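PDB 5I7I: TRAP solute Binding Protein from Uncultured marine bacterium, which binds aromatic acids such as 3-hydroxybenzoate, probably as the extracytoplasmic solute-binding component of a TRAP-type transporter. Local coordinates for residues Q272-D275 with G276-V279; M110-A114 with E115-Q119. All blocks are in the same frame, centred on the assembly; numbering follows the deposited sequence.

Contact 1: residues Q272-D275 with G276-V279; sequences QLWD and GFEV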
ATOM      1  N   GLN A 272      -0.090   5.919  11.164  1.00  6.41           N
ATOM      2  CA  GLN A 272       0.251   5.498  12.520  1.00  6.60           C
ATOM      3  C   GLN A 272      -0.219   4.075  12.778  1.00  6.85           C
ATOM      4  O   GLN A 272       0.509   3.253  13.340  1.00  6.45           O
ATOM      5  CB  GLN A 272      -0.371   6.466  13.529  1.00  6.97           C
ATOM      6  CG  GLN A 272       0.270   7.851  13.475  1.00 10.33           C
ATOM      7  CD  GLN A 272      -0.481   8.880  14.289  1.00 12.88           C
ATOM      8  OE1 GLN A 272      -1.693   8.780  14.470  1.00 12.86           O
ATOM      9  NE2 GLN A 272       0.235   9.866  14.795  1.00 14.40           N
ATOM     10  N   LEU A 273      -1.440   3.770  12.366  1.00  6.27           N
ATOM     11  CA  LEU A 273      -1.945   2.412  12.532  1.00  6.75           C
ATOM     12  C   LEU A 273      -1.080   1.414  11.789  1.00  6.67           C
ATOM     13  O   LEU A 273      -0.768   0.347  12.321  1.00  6.01           O
ATOM     14  CB  LEU A 273      -3.376   2.320  12.034  1.00  6.58           C
ATOM     15  CG  LEU A 273      -4.442   2.896  12.954  1.00  7.46           C
ATOM     16  CD1 LEU A 273      -5.718   3.112  12.189  1.00  8.30           C
ATOM     17  CD2 LEU A 273      -4.671   1.979  14.140  1.00  8.74           C
ATOM     18  N   TRP A 274      -0.717   1.726  10.537  1.00  6.18           N
ATOM     19  CA  TRP A 274       0.040   0.760   9.746  1.00  6.08           C
ATOM     20  C   TRP A 274       1.446   0.551  10.303  1.00  6.15           C
ATOM     21  O   TRP A 274       1.970  -0.567  10.238  1.00  7.14           O
ATOM     22  CB  TRP A 274       0.041   1.118   8.254  1.00  5.53           C
ATOM     23  CG  TRP A 274      -0.891   0.214   7.500  1.00  6.01           C
ATOM     24  CD1 TRP A 274      -0.550  -0.922   6.846  1.00  6.23           C
ATOM     25  CD2 TRP A 274      -2.313   0.341   7.387  1.00  5.53           C
ATOM     26  NE1 TRP A 274      -1.668  -1.514   6.316  1.00  5.52           N
ATOM     27  CE2 TRP A 274      -2.763  -0.755   6.627  1.00  5.55           C
ATOM     28  CE3 TRP A 274      -3.251   1.272   7.851  1.00  6.04           C
ATOM     29  CZ2 TRP A 274      -4.113  -0.941   6.310  1.00  6.85           C
ATOM     30  CZ3 TRP A 274      -4.588   1.092   7.522  1.00  5.68           C
ATOM     31  CH2 TRP A 274      -5.003  -0.004   6.765  1.00  5.88           C
ATOM     32  N   ASP A 275       2.064   1.581  10.885  1.00  6.54           N
ATOM     33  CA  ASP A 275       3.320   1.360  11.587  1.00  6.57           C
ATOM     34  C   ASP A 275       3.105   0.391  12.742  1.00  7.11           C
ATOM     35  O   ASP A 275       3.890  -0.540  12.953  1.00  7.87           O
ATOM     36  CB  ASP A 275       3.870   2.693  12.097  1.00  6.67           C
ATOM     37  CG  ASP A 275       4.473   3.561  10.995  1.00  6.74           C
ATOM     38  OD1 ASP A 275       5.091   2.992  10.072  1.00  7.61           O
ATOM     39  OD2 ASP A 275       4.334   4.794  11.075  1.00  7.33           O
ATOM     40  N   GLY A 276       2.045   0.605  13.514  1.00  6.28           N
ATOM     41  CA  GLY A 276       1.786  -0.276  14.638  1.00  6.52           C
ATOM     42  C   GLY A 276       1.475  -1.698  14.220  1.00  6.59           C
ATOM     43  O   GLY A 276       1.786  -2.654  14.950  1.00  7.55           O
ATOM     44  N   PHE A 277       0.803  -1.873  13.078  1.00  6.19           N
ATOM     45  CA  PHE A 277       0.411  -3.216  12.676  1.00  6.70           C
ATOM     46  C   PHE A 277       1.619  -4.108  12.410  1.00  7.84           C
ATOM     47  O   PHE A 277       1.504  -5.342  12.491  1.00  7.93           O
ATOM     48  CB  PHE A 277      -0.426  -3.197  11.400  1.00  6.80           C
ATOM     49  CG  PHE A 277      -1.777  -2.509  11.494  1.00  6.82           C
ATOM     50  CD1 PHE A 277      -2.523  -2.440  12.661  1.00  7.11           C
ATOM     51  CD2 PHE A 277      -2.312  -1.963  10.344  1.00  7.59           C
ATOM     52  CE1 PHE A 277      -3.763  -1.820  12.661  1.00  7.23           C
ATOM     53  CE2 PHE A 277      -3.528  -1.346  10.348  1.00  6.53           C
ATOM     54  CZ  PHE A 277      -4.266  -1.276  11.506  1.00  8.75           C
ATOM     55  N   GLU A 278       2.772  -3.525  12.081  1.00  6.46           N
ATOM     56  CA  GLU A 278       3.960  -4.348  11.863  1.00  6.67           C
ATOM     57  C   GLU A 278       4.357  -5.118  13.114  1.00  7.96           C
ATOM     58  O   GLU A 278       4.938  -6.203  13.002  1.00  7.71           O
ATOM     59  CB  GLU A 278       5.161  -3.499  11.428  1.00  6.26           C
ATOM     60  CG  GLU A 278       5.035  -2.810  10.109  1.00  5.58           C
ATOM     61  CD  GLU A 278       4.902  -3.787   8.968  1.00  6.44           C
ATOM     62  OE1 GLU A 278       5.937  -4.333   8.515  1.00  6.75           O
ATOM     63  OE2 GLU A 278       3.757  -4.043   8.538  1.00  6.02           O
ATOM     64  N   VAL A 279       4.127  -4.554  14.300  1.00  7.12           N
ATOM     65  CA  VAL A 279       4.714  -5.077  15.533  1.00  8.11           C
ATOM     66  C   VAL A 279       4.173  -6.466  15.863  1.00  8.25           C
ATOM     67  O   VAL A 279       4.971  -7.402  16.012  1.00  9.06           O
ATOM     68  CB  VAL A 279       4.541  -4.079  16.689  1.00 10.70           C
ATOM     69  CG1 VAL A 279       5.096  -4.663  17.983  1.00 11.29           C
ATOM     70  CG2 VAL A 279       5.224  -2.768  16.346  1.00  8.83           C
TER
HETATM   71  O   HOH W   1       2.525  -1.654   7.733  1.00  6.79           O
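Phe-277 lays its edge against the indole of Trp-274, one turn back along the long helix 264-287 of this TRAP solute-binding fold, in a T-shaped (edge-to-face) pair. The six-membered ring of Trp-274 and the ring of Phe-277 have centroids 4.9 Å apart and planes at 70°.

Traced outward from CB, Phe-277 first lies near the carbonyl oxygens of Leu-273 and Trp-274. Its CG is anti to the carbonyl carbon (chi1 -65°), which sends the ring back over the preceding turn, where Leu-273 O sits above one face, 3.1 Å from CG. CD1 stays near that oxygen, 3.3 Å from Leu-273 O, and CE1 meets the leucine branch, 4.2 Å from Leu-273 CD2. On the other side of the ring CD2 and CE2 lead to the indole, CE2 lying 3.6 Å from Trp-274 CD2. The far atom, CZ, reaches Leu-273 CB at 3.7 Å. Leu-273 O also accepts the backbone N-H of Phe-277.

Trp-274 is buried among aromatic neighbours: Phe-43 meets it edge-to-face, while Phe-142 and Phe-238 also touch its ring. Its side chain lies about 4 Å from the bound 3-hydroxybenzoate, so the broad indole joins the helix to the aromatic surroundings of the ligand. An alanine at Trp-274 would remove the face that Phe-277 CE2 meets and would probably open a gap beside the ligand, with Phe-277 less firmly fixed in its rotation.

Glu-278, the next residue, has a carboxylate that accepts from the backbone N-H groups of Trp-209 and Glu-210 and forms a salt bridge with Lys-148. A single water also joins this acid to the helix backbone, donating to Glu-278 OE2 and Trp-274 O, 2.8 Å from each.

Contact 2: residues M110-A114 with E115-Q119; sequences MPASA and EATSQ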
ATOM      1  N   MET A 110      12.210   5.280  -1.047  1.00  7.28           N
ATOM      2  CA  MET A 110      11.433   6.476  -0.749  1.00  7.15           C
ATOM      3  C   MET A 110      10.872   6.542   0.669  1.00  6.90           C
ATOM      4  O   MET A 110      10.835   7.640   1.244  1.00  8.76           O
ATOM      5  CB  MET A 110      10.271   6.629  -1.725  1.00  8.05           C
ATOM      6  CG  MET A 110      10.722   7.121  -3.050  1.00  8.83           C
ATOM      7  SD  MET A 110      11.285   8.845  -3.038  1.00 11.54           S
ATOM      8  CE  MET A 110       9.730   9.669  -2.861  1.00 15.50           C
ATOM      9  N   PRO A 111      10.367   5.453   1.260  1.00  6.27           N
ATOM     10  CA  PRO A 111       9.497   5.625   2.435  1.00  7.25           C
ATOM     11  C   PRO A 111      10.248   5.784   3.741  1.00  6.94           C
ATOM     12  O   PRO A 111      11.247   5.114   4.007  1.00  9.02           O
ATOM     13  CB  PRO A 111       8.667   4.336   2.452  1.00  8.16           C
ATOM     14  CG  PRO A 111       9.621   3.317   1.895  1.00  6.44           C
ATOM     15  CD  PRO A 111      10.377   4.047   0.809  1.00  8.44           C
ATOM     16  N   ALA A 112       9.747   6.695   4.561  1.00  7.00           N
ATOM     17  CA  ALA A 112      10.073   6.712   5.983  1.00  6.53           C
ATOM     18  C   ALA A 112       9.004   5.887   6.702  1.00  6.94           C
ATOM     19  O   ALA A 112       8.491   4.916   6.135  1.00  7.63           O
ATOM     20  CB  ALA A 112      10.144   8.153   6.485  1.00  7.85           C
ATOM     21  N   SER A 113       8.631   6.260   7.920  1.00  7.69           N
ATOM     22  CA  SER A 113       7.523   5.580   8.579  1.00  8.02           C
ATOM     23  C   SER A 113       6.252   5.692   7.730  1.00  7.62           C
ATOM     24  O   SER A 113       6.099   6.599   6.905  1.00  6.88           O
ATOM     25  CB  SER A 113       7.257   6.216   9.938  1.00  9.39           C
ATOM     26  OG  SER A 113       6.783   7.534   9.766  1.00  9.44           O
ATOM     27  N   ALA A 114       5.312   4.777   7.960  1.00  7.35           N
ATOM     28  CA  ALA A 114       4.015   4.935   7.303  1.00  6.48           C
ATOM     29  C   ALA A 114       3.325   6.212   7.756  1.00  6.49           C
ATOM     30  O   ALA A 114       2.634   6.855   6.964  1.00  6.50           O
ATOM     31  CB  ALA A 114       3.114   3.730   7.554  1.00  7.26           C
ATOM     32  N   GLU A 115       3.531   6.620   9.004  1.00  7.29           N
ATOM     33  CA  GLU A 115       2.929   7.857   9.490  1.00  7.29           C
ATOM     34  C   GLU A 115       3.393   9.054   8.663  1.00  7.76           C
ATOM     35  O   GLU A 115       2.577   9.883   8.240  1.00  7.80           O
ATOM     36  CB  GLU A 115       3.308   8.048  10.952  1.00  9.13           C
ATOM     37  CG  GLU A 115       2.904   9.389  11.544  1.00 10.98           C
ATOM     38  CD  GLU A 115       3.257   9.527  13.025  1.00 12.24           C
ATOM     39  OE1 GLU A 115       3.891   8.622  13.608  1.00 15.30           O
ATOM     40  OE2 GLU A 115       2.869  10.563  13.622  1.00 16.38           O
ATOM     41  N   ALA A 116       4.710   9.165   8.441  1.00  7.38           N
ATOM     42  CA  ALA A 116       5.225  10.304   7.688  1.00  7.62           C
ATOM     43  C   ALA A 116       4.867  10.184   6.220  1.00  9.48           C
ATOM     44  O   ALA A 116       4.458  11.167   5.582  1.00  8.15           O
ATOM     45  CB  ALA A 116       6.747  10.388   7.849  1.00  9.44           C
ATOM     46  N   THR A 117       5.024   8.987   5.662  1.00  7.23           N
ATOM     47  CA  THR A 117       4.857   8.812   4.229  1.00  8.11           C
ATOM     48  C   THR A 117       3.390   8.918   3.839  1.00  7.99           C
ATOM     49  O   THR A 117       3.071   9.382   2.742  1.00  7.37           O
ATOM     50  CB  THR A 117       5.493   7.484   3.793  1.00  7.03           C
ATOM     51  OG1 THR A 117       6.830   7.386   4.317  1.00  7.84           O
ATOM     52  CG2 THR A 117       5.604   7.426   2.282  1.00  6.97           C
ATOM     53  N   SER A 118       2.486   8.502   4.724  1.00  7.51           N
ATOM     54  CA  SER A 118       1.058   8.604   4.441  1.00  5.67           C
ATOM     55  C   SER A 118       0.589  10.054   4.417  1.00  6.35           C
ATOM     56  O   SER A 118      -0.222  10.424   3.562  1.00  6.13           O
ATOM     57  CB  SER A 118       0.262   7.825   5.479  1.00  6.28           C
ATOM     58  OG  SER A 118       0.465   6.442   5.343  1.00  6.16           O
ATOM     59  N   GLN A 119       1.024  10.881   5.380  1.00  6.20           N
ATOM     60  CA  GLN A 119       0.697  12.301   5.329  1.00  6.35           C
ATOM     61  C   GLN A 119       1.253  12.949   4.066  1.00  6.36           C
ATOM     62  O   GLN A 119       0.590  13.785   3.440  1.00  7.77           O
ATOM     63  CB  GLN A 119       1.250  12.991   6.566  1.00  7.70           C
ATOM     64  CG  GLN A 119       0.502  12.609   7.807  1.00  8.03           C
ATOM     65  CD  GLN A 119       1.112  13.186   9.046  1.00  7.44           C
ATOM     66  OE1 GLN A 119       0.712  14.251   9.519  1.00  8.75           O
ATOM     67  NE2 GLN A 119       2.138  12.514   9.555  1.00  9.20           N
TER
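Ser-113 caps the start of helix 114-126 by accepting from Ala-116 N, at the point where the chain leaves the loop after strand 87-91 and turns into the helix; Ser-113 is thus the N-cap.

The side-chain hydrogen bonds come first. In the cap, Ser-113 OG lies 3.0 Å from Ala-116 N, with a nearly straight N-H...O angle of 164°. Serine suits the place because its short hydroxyl, set between the backbone N and the carbonyl carbon (chi1 67°), can turn back to a first-turn amide. Thr-117 provides a second tie: OG1 donates to Ser-113 O at 2.8 Å from above the carbonyl plane, and accepts a weak bond from Ala-112 N at 3.0 Å. One hydroxyl thus links the helix to two residues of the loop. Ser-118 OG donates to Ala-114 O and also bonds to Cys-143 N, tying the helix start to strand 136-143. Glu-115 OE2 accepts from Gln-272 NE2 of helix 264-287, and Glu-115 O receives Gln-119 NE2 at 3.0 Å, the donor lying 56° above the carbonyl plane.

Backbone bonds reinforce these. Thr-117 N also donates to Ser-113 O, so that oxygen is gripped by both the amide and the hydroxyl of one residue. Ser-118 N likewise donates to Ala-114 O, from the opposite face of its plane to the Ser-118 hydroxyl.

The apolar contacts are light. Small methyl groups fit this buried turn, where Ala-112 also meets Ile-336 of helix 325-339; Ala-112 CB and Ala-116 CB stand 4.3 Å apart.

Contact 1 lies within helix 264-287; contact 2 joins a loop to the start of helix 114-126. Their centres are about 12 Å apart, and Asp-275 joins them. Its OD1 lies 2.8 Å from Ala-114 N and its OD2 lies 2.9 Å from Glu-115 N, both probable hydrogen bonds, so the carboxylate from the middle of helix 264-287 meets amides at the start of helix 114-126; its charge would probably be favoured by that helix end. Contact 2 is mostly buried and works through hydroxyls, backbone amides and small methyls. Contact 1 is only partly buried, combining an aromatic pair near the ligand with exposed positions such as Gly-276 and Val-279.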